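PDB 3F43: putative anti-sigma factor antagonist TM_1081 from Thermotoga maritima, which probably acts as an anti-anti-sigma factor, counteracting an anti-sigma factor so that a sigma factor is released from inhibition. Local coordinates for residues A[74-77]-A[78-82]; A[103-106]-A[107-111]. All coordinates share one frame; numbering follows the deposited sequence. Where two conformers were deposited one is given.

Interaction 1 (A[74-77]-A[78-82]); sequences VNIL and KSISS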
ATOM      1  N   VAL A  74       2.956   2.427   4.389  1.00 22.56           N
ATOM      2  CA  VAL A  74       2.363   1.397   5.211  1.00 22.66           C
ATOM      3  C   VAL A  74       3.413   0.446   5.757  1.00 22.13           C
ATOM      4  O   VAL A  74       3.349   0.074   6.915  1.00 23.28           O
ATOM      5  CB  VAL A  74       1.218   0.673   4.460  1.00 22.76           C
ATOM      6  CG1 VAL A  74       0.816  -0.647   5.169  1.00 25.37           C
ATOM      7  CG2 VAL A  74       0.034   1.613   4.284  1.00 24.05           C
ATOM      8  N   ASN A  75       4.376   0.050   4.913  1.00 23.60           N
ATOM      9  CA  ASN A  75       5.407  -0.863   5.380  1.00 24.47           C
ATOM     10  C   ASN A  75       6.258  -0.239   6.474  1.00 22.88           C
ATOM     11  O   ASN A  75       6.628  -0.900   7.453  1.00 22.17           O
ATOM     12  CB  ASN A  75       6.290  -1.302   4.223  1.00 26.66           C
ATOM     13  CG  ASN A  75       5.646  -2.372   3.381  1.00 35.13           C
ATOM     14  OD1 ASN A  75       4.913  -3.217   3.881  1.00 43.10           O
ATOM     15  ND2 ASN A  75       5.945  -2.343   2.094  1.00 41.24           N
ATOM     16  N   ILE A  76       6.598   1.029   6.316  1.00 22.63           N
ATOM     17  CA  ILE A  76       7.353   1.761   7.344  1.00 21.08           C
ATOM     18  C   ILE A  76       6.558   1.876   8.651  1.00 21.25           C
ATOM     19  O   ILE A  76       7.073   1.622   9.762  1.00 21.20           O
ATOM     20  CB  ILE A  76       7.789   3.175   6.849  1.00 22.03           C
ATOM     21  CG1 ILE A  76       8.765   3.038   5.696  1.00 22.80           C
ATOM     22  CG2 ILE A  76       8.441   4.017   7.975  1.00 22.67           C
ATOM     23  CD1 ILE A  76       8.979   4.360   4.934  1.00 24.65           C
ATOM     24  N   LEU A  77       5.298   2.228   8.489  1.00 23.20           N
ATOM     25  CA  LEU A  77       4.405   2.348   9.618  1.00 22.92           C
ATOM     26  C   LEU A  77       4.293   1.041  10.399  1.00 21.48           C
ATOM     27  O   LEU A  77       4.354   1.036  11.637  1.00 21.19           O
ATOM     28  CB  LEU A  77       3.016   2.778   9.148  1.00 22.34           C
ATOM     29  CG  LEU A  77       1.954   2.885  10.227  1.00 27.11           C
ATOM     30  CD1 LEU A  77       2.375   3.790  11.441  1.00 27.55           C
ATOM     31  CD2 LEU A  77       0.681   3.388   9.603  1.00 29.54           C
ATOM     32  N   LYS A  78       4.144  -0.075   9.674  1.00 22.22           N
ATOM     33  CA  LYS A  78       4.061  -1.395  10.289  1.00 23.33           C
ATOM     34  C   LYS A  78       5.321  -1.720  11.070  1.00 20.11           C
ATOM     35  O   LYS A  78       5.253  -2.183  12.193  1.00 21.30           O
ATOM     36  CB  LYS A  78       3.819  -2.476   9.223  1.00 24.24           C
ATOM     37  CG  LYS A  78       2.402  -2.508   8.702  1.00 26.02           C
ATOM     38  CD  LYS A  78       2.266  -3.355   7.394  1.00 27.91           C
ATOM     39  CE  LYS A  78       2.497  -4.825   7.588  1.00 36.12           C
ATOM     40  NZ  LYS A  78       2.081  -5.580   6.335  1.00 38.06           N
ATOM     41  N   SER A  79       6.483  -1.443  10.480  1.00 21.00           N
ATOM     42  CA  SER A  79       7.739  -1.742  11.154  1.00 22.06           C
ATOM     43  C   SER A  79       7.855  -0.923  12.432  1.00 20.49           C
ATOM     44  O   SER A  79       8.206  -1.440  13.507  1.00 20.93           O
ATOM     45  CB  SER A  79       8.922  -1.439  10.236  1.00 22.64           C
ATOM     46  OG  SER A  79      10.138  -1.591  10.918  1.00 22.22           O
ATOM     47  N   ILE A  80       7.597   0.382  12.302  1.00 21.15           N
ATOM     48  CA  ILE A  80       7.743   1.269  13.443  1.00 21.13           C
ATOM     49  C   ILE A  80       6.719   0.961  14.573  1.00 21.67           C
ATOM     50  O   ILE A  80       7.068   0.958  15.760  1.00 22.51           O
ATOM     51  CB  ILE A  80       7.754   2.765  13.026  1.00 22.73           C
ATOM     52  CG1 ILE A  80       9.041   3.038  12.233  1.00 23.47           C
ATOM     53  CG2 ILE A  80       7.662   3.665  14.232  1.00 21.61           C
ATOM     54  CD1 ILE A  80       9.160   4.487  11.685  1.00 23.23           C
ATOM     55  N   SER A  81       5.482   0.650  14.196  0.50 20.81           N
ATOM     56  CA  SER A  81       4.465   0.271  15.175  0.50 19.18           C
ATOM     57  C   SER A  81       4.877  -1.004  15.904  0.50 20.03           C
ATOM     58  O   SER A  81       4.690  -1.128  17.117  0.50 19.62           O
ATOM     59  CB  SER A  81       3.114   0.088  14.494  0.50 19.04           C
ATOM     60  OG  SER A  81       2.115  -0.248  15.451  0.50 16.66           O
ATOM     61  N   SER A  82       5.451  -1.946  15.157  0.50 18.70           N
ATOM     62  CA  SER A  82       5.878  -3.217  15.749  0.50 18.33           C
ATOM     63  C   SER A  82       6.997  -3.010  16.785  0.50 19.70           C
ATOM     64  O   SER A  82       6.977  -3.617  17.843  0.50 20.10           O
ATOM     65  CB  SER A  82       6.310  -4.198  14.649  0.50 17.35           C
ATOM     66  OG  SER A  82       6.617  -5.488  15.183  0.50 17.18           O
TER
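Ile-76 and Ile-80 share one side-chain shape: in each, CG2 stands anti to the backbone N while CG1 turns beside that nitrogen (chi1 -65° and -68°), and the two side chains therefore run side by side, pointing the same way. The four-residue spacing of an alpha-helix puts them on one face, here of helix 67-83 in the beta-alpha-beta unit that it forms with strands 54-58 and 86-90 in the STAS fold. The branch methyl CG2 of Ile-76 meets the chain end CD1 of Ile-80 at 3.8 Å, and both side chains rest on Phe-87 of strand 86-90. Four backbone bonds hold the spacing. Ile-80 N donates to Ile-76 O at 2.9 Å; Lys-78 N, Ser-79 N and Ser-81 N make the equivalent i+4 bonds to Val-74 O, Asn-75 O and Leu-77 O. Helix 36-48 is also within touch, Asn-75 packing on Lys-40, and Ser-79 on Phe-44 and Leu-48. Another face looks to the second subunit, where Val-74 packs on Ser-67 and Lys-78 on Phe-68 of that chain. Lys-78 bends at chi3 (67°), and its CD lies 3.8 Å from Val-74 CG1.

Interaction 2 (A[103-106]-A[107-111]); sequences TNLD and RIVKI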
ATOM      1  N   THR A 103      -7.891   7.449   2.225  1.00 21.16           N
ATOM      2  CA  THR A 103      -7.454   6.102   2.587  1.00 23.39           C
ATOM      3  C   THR A 103      -7.358   5.896   4.104  1.00 22.57           C
ATOM      4  O   THR A 103      -6.886   4.872   4.551  1.00 24.41           O
ATOM      5  CB  THR A 103      -6.073   5.793   1.978  1.00 24.69           C
ATOM      6  OG1 THR A 103      -5.079   6.659   2.571  1.00 22.96           O
ATOM      7  CG2 THR A 103      -6.070   5.988   0.458  1.00 22.12           C
ATOM      8  N   ASN A 104      -7.813   6.895   4.865  1.00 22.16           N
ATOM      9  CA  ASN A 104      -7.878   6.851   6.335  1.00 24.66           C
ATOM     10  C   ASN A 104      -6.509   6.787   7.022  1.00 24.44           C
ATOM     11  O   ASN A 104      -6.429   6.549   8.232  1.00 24.05           O
ATOM     12  CB  ASN A 104      -8.796   5.718   6.828  1.00 25.70           C
ATOM     13  CG  ASN A 104     -10.266   6.072   6.752  1.00 34.31           C
ATOM     14  OD1 ASN A 104     -10.659   7.092   6.197  1.00 34.34           O
ATOM     15  ND2 ASN A 104     -11.095   5.188   7.282  1.00 40.92           N
ATOM     16  N   LEU A 105      -5.436   7.016   6.261  1.00 23.93           N
ATOM     17  CA  LEU A 105      -4.115   6.972   6.836  1.00 22.90           C
ATOM     18  C   LEU A 105      -3.956   8.070   7.900  1.00 23.40           C
ATOM     19  O   LEU A 105      -3.275   7.883   8.900  1.00 24.87           O
ATOM     20  CB  LEU A 105      -3.067   7.057   5.732  1.00 27.06           C
ATOM     21  CG  LEU A 105      -1.651   6.622   5.918  1.00 32.27           C
ATOM     22  CD1 LEU A 105      -1.410   5.483   6.878  1.00 26.80           C
ATOM     23  CD2 LEU A 105      -1.108   6.369   4.464  1.00 28.18           C
ATOM     24  N   ASP A 106      -4.652   9.190   7.709  1.00 22.69           N
ATOM     25  CA  ASP A 106      -4.641  10.258   8.695  1.00 25.06           C
ATOM     26  C   ASP A 106      -5.276   9.920  10.048  1.00 23.70           C
ATOM     27  O   ASP A 106      -5.139  10.675  11.015  1.00 27.33           O
ATOM     28  CB  ASP A 106      -5.193  11.562   8.115  1.00 28.09           C
ATOM     29  CG  ASP A 106      -6.661  11.487   7.731  1.00 28.97           C
ATOM     30  OD1 ASP A 106      -7.320  10.423   7.852  1.00 29.20           O
ATOM     31  OD2 ASP A 106      -7.149  12.529   7.254  1.00 33.22           O
ATOM     32  N   ARG A 107      -5.957   8.766  10.123  1.00 22.25           N
ATOM     33  CA  ARG A 107      -6.471   8.219  11.378  1.00 23.58           C
ATOM     34  C   ARG A 107      -5.461   7.351  12.149  1.00 22.79           C
ATOM     35  O   ARG A 107      -5.662   7.094  13.333  1.00 24.58           O
ATOM     36  CB  ARG A 107      -7.770   7.424  11.136  1.00 23.65           C
ATOM     37  CG  ARG A 107      -8.852   8.262  10.483  1.00 29.53           C
ATOM     38  CD  ARG A 107     -10.078   7.416  10.125  1.00 35.33           C
ATOM     39  NE  ARG A 107     -11.043   8.193   9.343  1.00 49.19           N
ATOM     40  CZ  ARG A 107     -12.304   7.815   9.105  1.00 52.80           C
ATOM     41  NH1 ARG A 107     -12.784   6.664   9.587  1.00 52.39           N
ATOM     42  NH2 ARG A 107     -13.095   8.599   8.379  1.00 52.83           N
ATOM     43  N   ILE A 108      -4.404   6.890  11.492  1.00 23.22           N
ATOM     44  CA  ILE A 108      -3.467   5.929  12.063  1.00 22.93           C
ATOM     45  C   ILE A 108      -1.985   6.342  12.083  1.00 26.99           C
ATOM     46  O   ILE A 108      -1.159   5.608  12.627  1.00 28.49           O
ATOM     47  CB  ILE A 108      -3.618   4.539  11.392  1.00 23.23           C
ATOM     48  CG1 ILE A 108      -3.324   4.564   9.894  1.00 28.67           C
ATOM     49  CG2 ILE A 108      -5.063   3.967  11.656  1.00 23.63           C
ATOM     50  CD1 ILE A 108      -3.086   3.127   9.261  1.00 27.20           C
ATOM     51  N   VAL A 109      -1.649   7.473  11.463  1.00 24.58           N
ATOM     52  CA  VAL A 109      -0.288   8.006  11.514  1.00 23.21           C
ATOM     53  C   VAL A 109      -0.400   9.509  11.778  1.00 24.03           C
ATOM     54  O   VAL A 109      -1.287  10.197  11.268  1.00 24.46           O
ATOM     55  CB  VAL A 109       0.522   7.684  10.230  1.00 22.94           C
ATOM     56  CG1 VAL A 109      -0.023   8.427   9.045  1.00 23.73           C
ATOM     57  CG2 VAL A 109       2.034   8.000  10.425  1.00 26.34           C
ATOM     58  N   LYS A 110       0.508  10.001  12.617  1.00 22.12           N
ATOM     59  CA  LYS A 110       0.615  11.421  12.908  1.00 24.02           C
ATOM     60  C   LYS A 110       1.047  12.166  11.667  1.00 22.30           C
ATOM     61  O   LYS A 110       1.907  11.709  10.927  1.00 22.55           O
ATOM     62  CB  LYS A 110       1.616  11.686  14.038  1.00 26.77           C
ATOM     63  CG  LYS A 110       1.137  11.245  15.398  1.00 33.56           C
ATOM     64  CD  LYS A 110       0.074  12.196  15.948  1.00 38.26           C
ATOM     65  N   ILE A 111       0.392  13.287  11.437  1.00 23.98           N
ATOM     66  CA  ILE A 111       0.686  14.161  10.313  1.00 23.99           C
ATOM     67  C   ILE A 111       0.804  15.582  10.822  1.00 25.20           C
ATOM     68  O   ILE A 111      -0.076  16.077  11.564  1.00 27.90           O
ATOM     69  CB  ILE A 111      -0.418  14.119   9.241  1.00 25.17           C
ATOM     70  CG1 ILE A 111      -0.617  12.707   8.677  1.00 24.11           C
ATOM     71  CG2 ILE A 111      -0.109  15.142   8.142  1.00 30.62           C
ATOM     72  CD1 ILE A 111      -1.850  12.580   7.772  1.00 28.14           C
TER
HETATM   73  O   HOH W   1      -3.049  12.278  11.414  1.00 28.62           O
HETATM   74  O   HOH W   2      -9.715   9.853   7.315  1.00 33.80           O
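Leu-105 O takes two backbone donors, Ile-108 N at 3.0 Å and Val-109 N at 3.1 Å, in the tight turn that leads from helix 94-102 to strand 110-112, the edge strand of this chain's STAS-fold sheet. The donors arrive differently: Val-109 N lies almost in line with the C=O, though the N-H...O angle is only 137°, whereas Ile-108 N sits above the carbonyl plane. One residue earlier, Asn-104 O accepts from Arg-107 N at 3.0 Å. Water adds to these bonds. One molecule donates to both Asp-106 O and Val-109 O; a second accepts from Arg-107 NE at 2.9 Å and lies very close to Asp-106 OD1, where the placing of its proton is doubtful. The Asn-104 amide lies over one face of the Arg-107 guanidinium, their planes 21° apart. An alanine in place of Asn-104 would strip that face of its amide and is likely to leave the guanidinium freer to swing. Leu-105 CD1 meets CG1 of Ile-108 and CG1 of Val-109, while Leu-105 also touches Leu-70 and Leu-77 of helix 67-83. Farther along, the CD1 methyl of Ile-111 closes on Asp-106 CB at 3.5 Å.

How the interactions relate
From the N terminus, interaction 1 comes first, within helix 67-83, where it links successive turns and closes no loop. The chain then passes through strand 86-90 and helix 94-102 before interaction 2 closes the short turn into strand 110-112. Neither contact nests in or crosses the other, and their centres lie about 13 Å apart. Although they stand in series along the chain, they meet in space, for Leu-77 CD2 packs 3.8 Å from Ile-108 CD1 and also meets Leu-105, tying the helix to the turn. Phe-87 lies against both, and both also reach Ser-67 and Phe-68 of the second subunit.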